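Local coordinates for protein 2-methyl-aconitate isomerase (Shewanella oneidensis, PDB 5K87) that isomerises 2-methyl-trans-aconitate to 2-methyl-cis-aconitate by base-catalysed proton abstraction and rotation about the C2-C3 bond, in the breakdown of propionate by the 2-methylcitrate cycle, at residues H87-L92 / N123-A128; A285-P290 / T339-A344. The protein carries 1 engineered substitution. All coordinates share one frame; numbering follows the deposited sequence. Where two conformers were deposited one is given.

Contact 1 (H87-L92 / N123-A128); sequences HDVDYL and NGLIDA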
loop_
_atom_site.group_PDB
_atom_site.type_symbol
_atom_site.label_atom_id
_atom_site.label_comp_id
_atom_site.label_asym_id
_atom_site.label_seq_id
_atom_site.Cartn_x
_atom_site.Cartn_y
_atom_site.Cartn_z
ATOM N N HIS A 87 -3.735 -13.183 32.393
ATOM C CA HIS A 87 -3.384 -12.569 31.114
ATOM C C HIS A 87 -2.348 -11.493 31.323
ATOM O O HIS A 87 -2.272 -10.891 32.397
ATOM C CB HIS A 87 -4.612 -11.996 30.411
ATOM C CG HIS A 87 -5.599 -13.038 29.993
ATOM N ND1 HIS A 87 -6.435 -13.668 30.890
ATOM C CD2 HIS A 87 -5.870 -13.580 28.782
ATOM C CE1 HIS A 87 -7.184 -14.548 30.248
ATOM N NE2 HIS A 87 -6.861 -14.515 28.967
ATOM N N ASP A 88 -1.543 -11.262 30.297
ATOM C CA ASP A 88 -0.481 -10.269 30.373
ATOM C C ASP A 88 -0.832 -8.935 29.723
ATOM O O ASP A 88 -0.490 -7.864 30.234
ATOM C CB ASP A 88 0.774 -10.823 29.717
ATOM C CG ASP A 88 1.247 -12.091 30.371
ATOM O OD1 ASP A 88 1.598 -12.029 31.568
ATOM O OD2 ASP A 88 1.274 -13.155 29.715
ATOM N N VAL A 89 -1.513 -8.986 28.593
ATOM C CA VAL A 89 -1.702 -7.785 27.804
ATOM C C VAL A 89 -3.105 -7.799 27.217
ATOM O O VAL A 89 -3.608 -8.862 26.842
ATOM C CB VAL A 89 -0.613 -7.685 26.688
ATOM C CG1 VAL A 89 -0.676 -8.881 25.750
ATOM C CG2 VAL A 89 -0.718 -6.368 25.916
ATOM N N ASP A 90 -3.748 -6.636 27.168
ATOM C CA ASP A 90 -5.032 -6.472 26.490
ATOM C C ASP A 90 -4.809 -5.953 25.072
ATOM O O ASP A 90 -4.025 -5.015 24.851
ATOM C CB ASP A 90 -5.922 -5.472 27.219
ATOM C CG ASP A 90 -6.515 -6.014 28.498
ATOM O OD1 ASP A 90 -6.318 -7.200 28.820
ATOM O OD2 ASP A 90 -7.208 -5.227 29.178
ATOM N N TYR A 91 -5.548 -6.527 24.131
ATOM C CA TYR A 91 -5.354 -6.279 22.705
ATOM C C TYR A 91 -6.668 -5.820 22.071
ATOM O O TYR A 91 -7.654 -6.561 22.074
ATOM C CB TYR A 91 -4.851 -7.585 22.081
ATOM C CG TYR A 91 -4.890 -7.760 20.572
ATOM C CD1 TYR A 91 -4.836 -6.681 19.691
ATOM C CD2 TYR A 91 -4.967 -9.038 20.029
ATOM C CE1 TYR A 91 -4.859 -6.880 18.315
ATOM C CE2 TYR A 91 -4.983 -9.242 18.658
ATOM C CZ TYR A 91 -4.936 -8.158 17.812
ATOM O OH TYR A 91 -4.959 -8.344 16.449
ATOM N N LEU A 92 -6.665 -4.595 21.540
ATOM C CA LEU A 92 -7.761 -4.100 20.712
ATOM C C LEU A 92 -7.301 -3.946 19.273
ATOM O O LEU A 92 -6.252 -3.344 19.001
ATOM C CB LEU A 92 -8.285 -2.756 21.208
ATOM C CG LEU A 92 -9.184 -2.781 22.440
ATOM C CD1 LEU A 92 -9.436 -1.358 22.927
ATOM C CD2 LEU A 92 -10.499 -3.481 22.124
ATOM N N ASN A 123 7.771 -3.487 24.746
ATOM C CA ASN A 123 7.288 -2.187 25.210
ATOM C C ASN A 123 6.785 -2.170 26.640
ATOM O O ASN A 123 5.971 -1.332 27.011
ATOM C CB ASN A 123 6.247 -1.633 24.240
ATOM C CG ASN A 123 6.871 -1.198 22.937
ATOM O OD1 ASN A 123 7.419 -0.099 22.843
ATOM N ND2 ASN A 123 6.841 -2.070 21.937
ATOM N N GLY A 124 7.287 -3.098 27.444
ATOM C CA GLY A 124 7.067 -3.028 28.877
ATOM C C GLY A 124 5.680 -3.421 29.349
ATOM O O GLY A 124 5.263 -3.020 30.437
ATOM N N LEU A 125 4.960 -4.212 28.559
ATOM C CA LEU A 125 3.600 -4.591 28.927
ATOM C C LEU A 125 3.535 -5.977 29.554
ATOM O O LEU A 125 2.470 -6.420 29.963
ATOM C CB LEU A 125 2.663 -4.497 27.717
ATOM C CG LEU A 125 2.562 -3.097 27.118
ATOM C CD1 LEU A 125 1.595 -3.103 25.940
ATOM C CD2 LEU A 125 2.118 -2.104 28.176
ATOM N N ILE A 126 4.679 -6.651 29.635
ATOM C CA ILE A 126 4.741 -8.001 30.185
ATOM C C ILE A 126 5.584 -8.029 31.458
ATOM O O ILE A 126 6.721 -7.561 31.442
ATOM C CB ILE A 126 5.369 -9.001 29.180
ATOM C CG1 ILE A 126 4.698 -8.901 27.803
ATOM C CG2 ILE A 126 5.320 -10.423 29.743
ATOM C CD1 ILE A 126 3.255 -9.329 27.780
ATOM N N ASP A 127 5.020 -8.578 32.535
ATOM C CA ASP A 127 5.724 -8.785 33.807
ATOM C C ASP A 127 7.115 -9.332 33.525
ATOM O O ASP A 127 7.253 -10.392 32.921
ATOM C CB ASP A 127 4.934 -9.784 34.663
ATOM C CG ASP A 127 5.516 -9.983 36.059
ATOM O OD1 ASP A 127 6.648 -9.534 36.333
ATOM O OD2 ASP A 127 4.829 -10.618 36.890
ATOM N N ALA A 128 8.140 -8.605 33.957
ATOM C CA ALA A 128 9.528 -8.995 33.707
ATOM C C ALA A 128 9.852 -10.410 34.175
ATOM O O ALA A 128 10.696 -11.080 33.585
ATOM C CB ALA A 128 10.488 -7.992 34.345
#
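The start of strand 89-96 meets the loop that follows helix 113-122 in one lobe of this diaminopimelate-epimerase-like fold, with Asp-88 and Val-89 packed against Leu-125 and Ile-126. The closest side-chain approach comes from Ile-126. Its CB does not aim at the strand, but CG1 is anti to the carbonyl carbon (chi1 -51°) and the bend at chi2 (-66°) brings the terminal methyl over, so that CD1 lies 3.5 Å from Asp-88 CB. The same methyl also reaches the branch point of the neighbouring residue, with CD1 of Ile-126 4.3 Å from Val-89 CB. Beside it, Leu-125 crosses the valine at a slant, one methyl against another: Leu-125 CD1 is 4.0 Å from Val-89 CG2. Branched aliphatic residues suit this place, because Leu-125 and Ile-126 of the loop each bring a terminal methyl to the strand and Val-89 meets them with its own branches. Ala-120 of helix 113-122 lies against both Val-89 and Ile-126, a small residue that suits a place where both come close.

Asp-88 divides its work. Its CB belongs to the apolar contact, whereas its buried carboxylate is paid for by Arg-140 of strand 135-143, which forms a salt bridge to OD1. That partner would probably favour the charged form of the aspartate. The two backbones come together without bonding: Asp-88 O and Leu-125 O, both acceptors, stand 3.3 Å apart, so the attraction here is left to the side chains. Ile-126 also touches Val-139, and Leu-125 touches Leu-79 of strand 75-81, so the loop is seated on several strands at once. A loop that leaves what is probably the central helix of a beta barrel, and closes the barrel's end by packing apolar residues on the surrounding strands, is typical of this fold.

Contact 2 (A285-P290 / T339-A344); sequences AFVAPP and TLVNLA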
loop_
_atom_site.group_PDB
_atom_site.type_symbol
_atom_site.label_atom_id
_atom_site.label_comp_id
_atom_site.label_asym_id
_atom_site.label_seq_id
_atom_site.Cartn_x
_atom_site.Cartn_y
_atom_site.Cartn_z
ATOM N N ALA A 285 -16.534 -16.985 2.750
ATOM C CA ALA A 285 -15.464 -17.767 2.146
ATOM C C ALA A 285 -16.044 -18.902 1.326
ATOM O O ALA A 285 -17.181 -19.335 1.542
ATOM C CB ALA A 285 -14.545 -18.318 3.221
ATOM N N PHE A 286 -15.265 -19.388 0.376
ATOM C CA PHE A 286 -15.684 -20.542 -0.404
ATOM C C PHE A 286 -14.625 -21.634 -0.392
ATOM O O PHE A 286 -13.424 -21.351 -0.307
ATOM C CB PHE A 286 -16.183 -20.171 -1.813
ATOM C CG PHE A 286 -15.197 -19.421 -2.675
ATOM C CD1 PHE A 286 -15.081 -18.040 -2.583
ATOM C CD2 PHE A 286 -14.450 -20.083 -3.638
ATOM C CE1 PHE A 286 -14.210 -17.345 -3.405
ATOM C CE2 PHE A 286 -13.581 -19.387 -4.463
ATOM C CZ PHE A 286 -13.463 -18.018 -4.343
ATOM N N VAL A 287 -15.089 -22.884 -0.445
ATOM C CA VAL A 287 -14.226 -24.038 -0.212
ATOM C C VAL A 287 -14.337 -25.049 -1.347
ATOM O O VAL A 287 -15.343 -25.091 -2.060
ATOM C CB VAL A 287 -14.575 -24.750 1.128
ATOM C CG1 VAL A 287 -14.541 -23.761 2.277
ATOM C CG2 VAL A 287 -15.943 -25.445 1.061
ATOM N N ALA A 288 -13.306 -25.870 -1.502
ATOM C CA ALA A 288 -13.316 -26.926 -2.502
ATOM C C ALA A 288 -12.320 -28.005 -2.116
ATOM O O ALA A 288 -11.403 -27.756 -1.333
ATOM C CB ALA A 288 -12.968 -26.363 -3.866
ATOM N N PRO A 289 -12.498 -29.224 -2.664
ATOM C CA PRO A 289 -11.476 -30.256 -2.449
ATOM C C PRO A 289 -10.143 -29.854 -3.084
ATOM O O PRO A 289 -10.112 -28.940 -3.907
ATOM C CB PRO A 289 -12.067 -31.478 -3.176
ATOM C CG PRO A 289 -13.541 -31.224 -3.225
ATOM C CD PRO A 289 -13.671 -29.744 -3.399
ATOM N N PRO A 290 -9.051 -30.532 -2.709
ATOM C CA PRO A 290 -7.731 -30.221 -3.259
ATOM C C PRO A 290 -7.713 -30.205 -4.777
ATOM O O PRO A 290 -8.337 -31.052 -5.437
ATOM C CB PRO A 290 -6.866 -31.376 -2.753
ATOM C CG PRO A 290 -7.512 -31.771 -1.481
ATOM C CD PRO A 290 -8.984 -31.609 -1.709
ATOM N N THR A 339 -19.362 -30.528 8.542
ATOM C CA THR A 339 -19.392 -29.155 8.020
ATOM C C THR A 339 -18.926 -29.168 6.573
ATOM O O THR A 339 -18.280 -30.116 6.131
ATOM C CB THR A 339 -18.488 -28.186 8.808
ATOM O OG1 THR A 339 -17.118 -28.527 8.589
ATOM C CG2 THR A 339 -18.812 -28.197 10.295
ATOM N N LEU A 340 -19.243 -28.116 5.823
ATOM C CA LEU A 340 -18.792 -28.039 4.441
ATOM C C LEU A 340 -17.270 -28.035 4.343
ATOM O O LEU A 340 -16.702 -28.541 3.383
ATOM C CB LEU A 340 -19.359 -26.802 3.746
ATOM C CG LEU A 340 -20.862 -26.790 3.481
ATOM C CD1 LEU A 340 -21.196 -25.684 2.494
ATOM C CD2 LEU A 340 -21.344 -28.138 2.966
ATOM N N VAL A 341 -16.613 -27.440 5.336
ATOM C CA VAL A 341 -15.160 -27.396 5.362
ATOM C C VAL A 341 -14.610 -28.808 5.579
ATOM O O VAL A 341 -13.717 -29.265 4.876
ATOM C CB VAL A 341 -14.667 -26.454 6.477
ATOM C CG1 VAL A 341 -13.153 -26.451 6.549
ATOM C CG2 VAL A 341 -15.208 -25.030 6.266
ATOM N N ASN A 342 -15.175 -29.495 6.563
ATOM C CA ASN A 342 -14.817 -30.878 6.843
ATOM C C ASN A 342 -15.010 -31.767 5.615
ATOM O O ASN A 342 -14.149 -32.579 5.283
ATOM C CB ASN A 342 -15.643 -31.387 8.010
ATOM C CG ASN A 342 -15.427 -32.857 8.267
ATOM O OD1 ASN A 342 -16.228 -33.690 7.841
ATOM N ND2 ASN A 342 -14.342 -33.189 8.953
ATOM N N LEU A 343 -16.122 -31.580 4.919
ATOM C CA LEU A 343 -16.428 -32.418 3.766
ATOM C C LEU A 343 -15.484 -32.141 2.599
ATOM O O LEU A 343 -15.074 -33.062 1.895
ATOM C CB LEU A 343 -17.886 -32.245 3.349
ATOM C CG LEU A 343 -18.912 -32.777 4.354
ATOM C CD1 LEU A 343 -20.319 -32.485 3.868
ATOM C CD2 LEU A 343 -18.730 -34.270 4.598
ATOM N N ALA A 344 -15.123 -30.873 2.398
ATOM C CA ALA A 344 -14.163 -30.524 1.360
ATOM C C ALA A 344 -12.826 -31.198 1.641
ATOM O O ALA A 344 -12.072 -31.514 0.719
ATOM C CB ALA A 344 -13.995 -29.005 1.264
#
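Val-287, near the end of strand 283-288, sends both of its methyls to the short helix 340-344. CG1 lies anti to the carbonyl carbon (chi1 -54°), setting it 4.2 Å from Val-341 CG2. The other methyl, CG2, fits between the backbone N and the carbonyl carbon and sits against one patch of the helix, where Ala-344 N bonds Leu-340 O and the alanine methyl lies beside that oxygen: CG2 of Val-287 is 3.9 Å from Leu-340 O and 4.1 Å from Ala-344 CB. A beta-branched residue suits a strand, and here its fork spans residues of a single helical turn. The strand and helix run at 29° to each other, their axes 7.8 Å apart at closest, in the second lobe of the diaminopimelate-epimerase-like fold. Such closeness suits small side chains, and Ala-344 supplies one: its CB also lies 3.9 Å from Ala-288 O. Pro-289 has no N-H for a neighbouring strand, which fits the strand's end, yet its CA-H leans on the helix: Pro-289 CA to Ala-344 O is a CA-H...O contact of 3.5 Å. Val-341 also touches Ile-330 and Ala-333 of helix 324-334. At the other end the N-cap Thr-339 accepts from Asn-342 N through OG1 at 3.0 Å and 165°; a hydroxyl suits the place because it is also bonded to Ala-333 O, tying the cap to that helix.

In the fold
Contacts 1 and 2 lie on opposite sides of the chain's centre, their nearest atoms about 19 Å apart; a strand meets a post-helical loop in 87-92/123-128 and a short capped helix in 285-290/339-344. All the touching residues of contact 1 are buried, whereas contact 2 runs from a buried valine out to an exposed proline. Both depend on apolar methyls, but contact 1 has a buried carboxylate whose charge is met from another strand, while contact 2 adds backbone oxygens facing carbon. The touching residues of contact 1 lie away from the annotated sites, though Tyr-91 further along its strand bonds Cys-109 O; the Val-287 side chain of contact 2 is about 11 Å from that of substrate-binding Lys-283.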